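Local coordinates for protein probable sugar kinase (Clostridium perfringens, PDB 3KZH) that is a pfkB-family carbohydrate kinase that probably phosphorylates a sugar and is seen here with beta-D-glucopyranose bound, at residues F232-T245 and L307-L319. Sequence-based numbering, arbitrary orientation.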
# COMPACT_ATOMS: atom_id res chain seq x y z
N PHE A 232 10.09 -7.32 36.51
CA PHE A 232 10.92 -6.99 37.65
C PHE A 232 11.29 -5.51 37.45
O PHE A 232 11.72 -5.13 36.36
CB PHE A 232 12.18 -7.87 37.68
CG PHE A 232 13.12 -7.53 38.79
CD1 PHE A 232 12.92 -8.04 40.08
CD2 PHE A 232 14.19 -6.62 38.57
CE1 PHE A 232 13.75 -7.65 41.15
CE2 PHE A 232 15.02 -6.21 39.63
CZ PHE A 232 14.81 -6.73 40.92
N TYR A 233 11.20 -4.71 38.51
CA TYR A 233 11.54 -3.29 38.43
C TYR A 233 12.49 -2.84 39.54
O TYR A 233 12.49 -3.42 40.63
CB TYR A 233 10.28 -2.42 38.45
CG TYR A 233 9.42 -2.50 39.71
CD1 TYR A 233 9.66 -1.65 40.82
CD2 TYR A 233 8.36 -3.40 39.79
CE1 TYR A 233 8.86 -1.71 41.98
CE2 TYR A 233 7.54 -3.46 40.95
CZ TYR A 233 7.81 -2.62 42.04
OH TYR A 233 7.08 -2.74 43.21
N ASN A 234 13.18 -1.72 39.29
CA ASN A 234 14.10 -1.12 40.26
C ASN A 234 14.42 0.32 39.85
O ASN A 234 14.88 0.55 38.74
CB ASN A 234 15.39 -1.94 40.39
CG ASN A 234 16.19 -1.64 41.68
OD1 ASN A 234 15.83 -0.78 42.48
ND2 ASN A 234 17.30 -2.34 41.84
N ASP A 235 14.16 1.27 40.75
CA ASP A 235 14.48 2.68 40.49
C ASP A 235 15.45 3.28 41.52
O ASP A 235 15.69 4.49 41.52
CB ASP A 235 13.20 3.53 40.35
CG ASP A 235 12.34 3.56 41.61
OD1 ASP A 235 12.89 3.62 42.73
OD2 ASP A 235 11.10 3.57 41.50
N GLY A 236 15.95 2.43 42.40
CA GLY A 236 16.87 2.87 43.44
C GLY A 236 16.18 3.03 44.78
O GLY A 236 16.80 2.83 45.82
N VAL A 237 14.90 3.40 44.74
CA VAL A 237 14.08 3.60 45.94
C VAL A 237 13.13 2.41 46.09
O VAL A 237 13.05 1.79 47.16
CB VAL A 237 13.26 4.92 45.84
CG1 VAL A 237 12.31 5.08 47.03
CG2 VAL A 237 14.20 6.11 45.76
N SER A 238 12.39 2.11 45.02
CA SER A 238 11.45 1.01 45.00
C SER A 238 11.94 -0.13 44.11
O SER A 238 12.52 0.11 43.05
CB SER A 238 10.07 1.49 44.53
OG SER A 238 9.44 2.27 45.52
N CYS A 239 11.74 -1.35 44.59
CA CYS A 239 12.14 -2.56 43.88
C CYS A 239 11.10 -3.63 44.12
O CYS A 239 10.57 -3.75 45.23
CB CYS A 239 13.53 -3.04 44.35
SG CYS A 239 14.09 -4.61 43.60
N GLY A 240 10.78 -4.38 43.08
CA GLY A 240 9.79 -5.42 43.21
C GLY A 240 9.59 -6.20 41.93
O GLY A 240 10.33 -6.02 40.97
N LYS A 241 8.56 -7.04 41.95
CA LYS A 241 8.19 -7.89 40.82
C LYS A 241 6.68 -8.03 40.83
O LYS A 241 6.09 -8.36 41.86
CB LYS A 241 8.85 -9.27 40.94
CG LYS A 241 8.58 -10.22 39.77
CD LYS A 241 8.55 -11.68 40.20
CE LYS A 241 9.94 -12.23 40.46
NZ LYS A 241 9.88 -13.67 40.84
N ILE A 242 6.06 -7.74 39.69
CA ILE A 242 4.61 -7.83 39.54
C ILE A 242 4.27 -8.73 38.36
O ILE A 242 4.91 -8.66 37.30
CB ILE A 242 3.94 -6.41 39.38
CG1 ILE A 242 4.19 -5.54 40.62
CG2 ILE A 242 2.43 -6.54 39.23
CD1 ILE A 242 3.86 -4.07 40.46
N LYS A 243 3.26 -9.56 38.55
CA LYS A 243 2.80 -10.50 37.54
C LYS A 243 1.29 -10.47 37.51
O LYS A 243 0.65 -10.17 38.51
CB LYS A 243 3.31 -11.90 37.90
CG LYS A 243 2.87 -13.05 37.02
CD LYS A 243 3.14 -14.36 37.71
CE LYS A 243 2.38 -15.50 37.06
NZ LYS A 243 2.69 -16.79 37.74
N ALA A 244 0.72 -10.73 36.33
CA ALA A 244 -0.72 -10.78 36.17
C ALA A 244 -1.13 -12.24 36.04
O ALA A 244 -0.41 -13.05 35.45
CB ALA A 244 -1.16 -10.01 34.94
N THR A 245 -2.26 -12.58 36.65
CA THR A 245 -2.80 -13.94 36.56
C THR A 245 -3.75 -13.94 35.35
O THR A 245 -4.04 -12.87 34.79
CB THR A 245 -3.57 -14.34 37.87
OG1 THR A 245 -4.72 -13.51 38.05
CG2 THR A 245 -2.68 -14.20 39.09
N LEU A 307 -7.30 -3.17 33.43
CA LEU A 307 -6.46 -2.96 34.62
C LEU A 307 -7.27 -3.16 35.91
O LEU A 307 -6.76 -3.71 36.89
CB LEU A 307 -5.84 -1.55 34.58
CG LEU A 307 -5.12 -0.94 35.80
CD1 LEU A 307 -3.81 -1.65 36.03
CD2 LEU A 307 -4.89 0.55 35.61
N GLU A 308 -8.54 -2.73 35.89
CA GLU A 308 -9.45 -2.85 37.04
C GLU A 308 -9.84 -4.31 37.28
O GLU A 308 -9.87 -4.78 38.41
CB GLU A 308 -10.71 -2.00 36.82
CG GLU A 308 -11.57 -1.77 38.08
CD GLU A 308 -12.95 -1.18 37.79
OE1 GLU A 308 -13.04 0.02 37.45
OE2 GLU A 308 -13.95 -1.92 37.93
N LYS A 309 -10.07 -5.03 36.17
CA LYS A 309 -10.47 -6.43 36.14
C LYS A 309 -9.35 -7.45 36.35
O LYS A 309 -9.62 -8.66 36.38
CB LYS A 309 -11.19 -6.72 34.81
CG LYS A 309 -12.70 -6.48 34.85
CD LYS A 309 -13.30 -5.82 33.60
CE LYS A 309 -13.42 -6.74 32.39
NZ LYS A 309 -12.20 -6.72 31.54
N THR A 310 -8.11 -6.98 36.52
CA THR A 310 -6.96 -7.87 36.69
C THR A 310 -6.54 -8.14 38.15
O THR A 310 -6.51 -7.23 38.98
CB THR A 310 -5.72 -7.37 35.85
OG1 THR A 310 -6.08 -7.29 34.47
CG2 THR A 310 -4.52 -8.32 35.95
N THR A 311 -6.24 -9.40 38.42
CA THR A 311 -5.77 -9.85 39.73
C THR A 311 -4.24 -9.95 39.61
O THR A 311 -3.73 -10.65 38.72
CB THR A 311 -6.40 -11.21 40.14
OG1 THR A 311 -7.81 -11.03 40.32
CG2 THR A 311 -5.79 -11.74 41.45
N TRP A 312 -3.54 -9.26 40.50
CA TRP A 312 -2.08 -9.22 40.49
C TRP A 312 -1.36 -9.98 41.61
O TRP A 312 -1.87 -10.13 42.71
CB TRP A 312 -1.57 -7.76 40.52
CG TRP A 312 -2.19 -6.80 39.51
CD1 TRP A 312 -3.27 -6.00 39.70
CD2 TRP A 312 -1.74 -6.57 38.16
NE1 TRP A 312 -3.54 -5.28 38.55
CE2 TRP A 312 -2.62 -5.60 37.60
CE3 TRP A 312 -0.69 -7.07 37.37
CZ2 TRP A 312 -2.48 -5.13 36.27
CZ3 TRP A 312 -0.55 -6.60 36.04
CH2 TRP A 312 -1.44 -5.65 35.51
N GLU A 313 -0.16 -10.47 41.28
CA GLU A 313 0.72 -11.13 42.23
C GLU A 313 1.82 -10.09 42.36
O GLU A 313 2.49 -9.76 41.37
CB GLU A 313 1.28 -12.44 41.68
CG GLU A 313 0.37 -13.64 41.86
CD GLU A 313 0.93 -14.92 41.27
OE1 GLU A 313 2.16 -15.15 41.38
OE2 GLU A 313 0.15 -15.70 40.70
N GLU A 314 1.91 -9.47 43.54
CA GLU A 314 2.89 -8.41 43.82
C GLU A 314 3.87 -8.81 44.91
O GLU A 314 3.51 -9.46 45.88
CB GLU A 314 2.18 -7.11 44.23
CG GLU A 314 1.20 -6.56 43.20
CD GLU A 314 0.51 -5.30 43.66
OE1 GLU A 314 1.21 -4.29 43.89
OE2 GLU A 314 -0.73 -5.30 43.76
N GLU A 315 5.13 -8.41 44.72
CA GLU A 315 6.23 -8.69 45.65
C GLU A 315 7.08 -7.42 45.74
O GLU A 315 7.33 -6.78 44.72
CB GLU A 315 7.11 -9.84 45.11
CG GLU A 315 6.45 -11.23 45.11
CD GLU A 315 7.23 -12.30 44.32
OE1 GLU A 315 8.47 -12.39 44.44
OE2 GLU A 315 6.57 -13.08 43.60
N LYS A 316 7.47 -7.03 46.96
CA LYS A 316 8.30 -5.84 47.18
C LYS A 316 9.56 -6.19 47.96
O LYS A 316 9.47 -6.79 49.02
CB LYS A 316 7.54 -4.74 47.97
CG LYS A 316 6.28 -4.14 47.33
CD LYS A 316 5.91 -2.77 47.94
CE LYS A 316 5.71 -2.79 49.47
NZ LYS A 316 4.58 -3.65 49.95
N TYR A 317 10.72 -5.79 47.45
CA TYR A 317 11.99 -6.05 48.13
C TYR A 317 12.60 -4.73 48.59
O TYR A 317 12.50 -3.71 47.90
CB TYR A 317 12.99 -6.80 47.21
CG TYR A 317 12.36 -7.87 46.34
CD1 TYR A 317 12.16 -7.64 44.97
CD2 TYR A 317 11.91 -9.09 46.88
CE1 TYR A 317 11.51 -8.59 44.15
CE2 TYR A 317 11.26 -10.06 46.07
CZ TYR A 317 11.06 -9.80 44.70
OH TYR A 317 10.44 -10.71 43.88
N ASP A 318 13.24 -4.75 49.76
CA ASP A 318 13.87 -3.56 50.34
C ASP A 318 15.38 -3.48 50.04
O ASP A 318 15.86 -4.13 49.11
CB ASP A 318 13.62 -3.52 51.86
CG ASP A 318 13.33 -2.11 52.36
OD1 ASP A 318 14.29 -1.44 52.81
OD2 ASP A 318 12.15 -1.69 52.28
N LEU A 319 16.10 -2.64 50.80
CA LEU A 319 17.55 -2.41 50.68
C LEU A 319 18.03 -1.74 49.39
O LEU A 319 17.22 -1.57 48.45
CB LEU A 319 18.36 -3.72 50.95
O HOH W 1 5.53 -5.02 43.47
O HOH W 2 10.07 -1.50 47.65
O HOH W 3 5.12 -11.43 41.82
O HOH W 4 -6.34 -11.52 36.26
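The backbones of Lys241 and Lys243 form hydrogen-bonded antiparallel pairs with Glu315 and Glu313, where strand 312-317 runs against strand 239-244. The C-terminal strand is the edge strand, within this chain, of the large mixed sheet of the ribokinase-like fold. Strands 231-234 and 239-244 form a beta hairpin that joins it to the rest of that sheet. Glu313 N meets Lys243 O at 2.9 Å in a nearly straight bond (177°), and Lys243 N gives the return bond to Glu313 O.

Tyr317 can be followed outward. Its CB lies on the same sheet face as Cys239 and Lys241. CG stands beside the backbone N and anti to the carbonyl carbon (chi1 -39°), which carries the ring back over strand 239-244. Tyr317 CD1 comes 3.8 Å from Cys239 SG, which sits at the ring edge, and it also touches Gly240 CA. Tyr317 CE1 packs on Gly240 too and lies 3.9 Å from Phe232 CE1. The hydroxyl passes beside Lys241 CB and CE. Tyr317 OH then donates to Glu315 OE1 at 2.6 Å. This bond ties down the tip of the ring.

On the other face, Trp312 takes Ile242 CG2 at CE3 and Ala244 CB at CZ3. Thr310 CG2 covers one face of the indole, and Lys278 of helix 273-288 makes a cation-pi contact with it. One water bridges Tyr233 OH and Glu315 O, 2.8 Å from each oxygen.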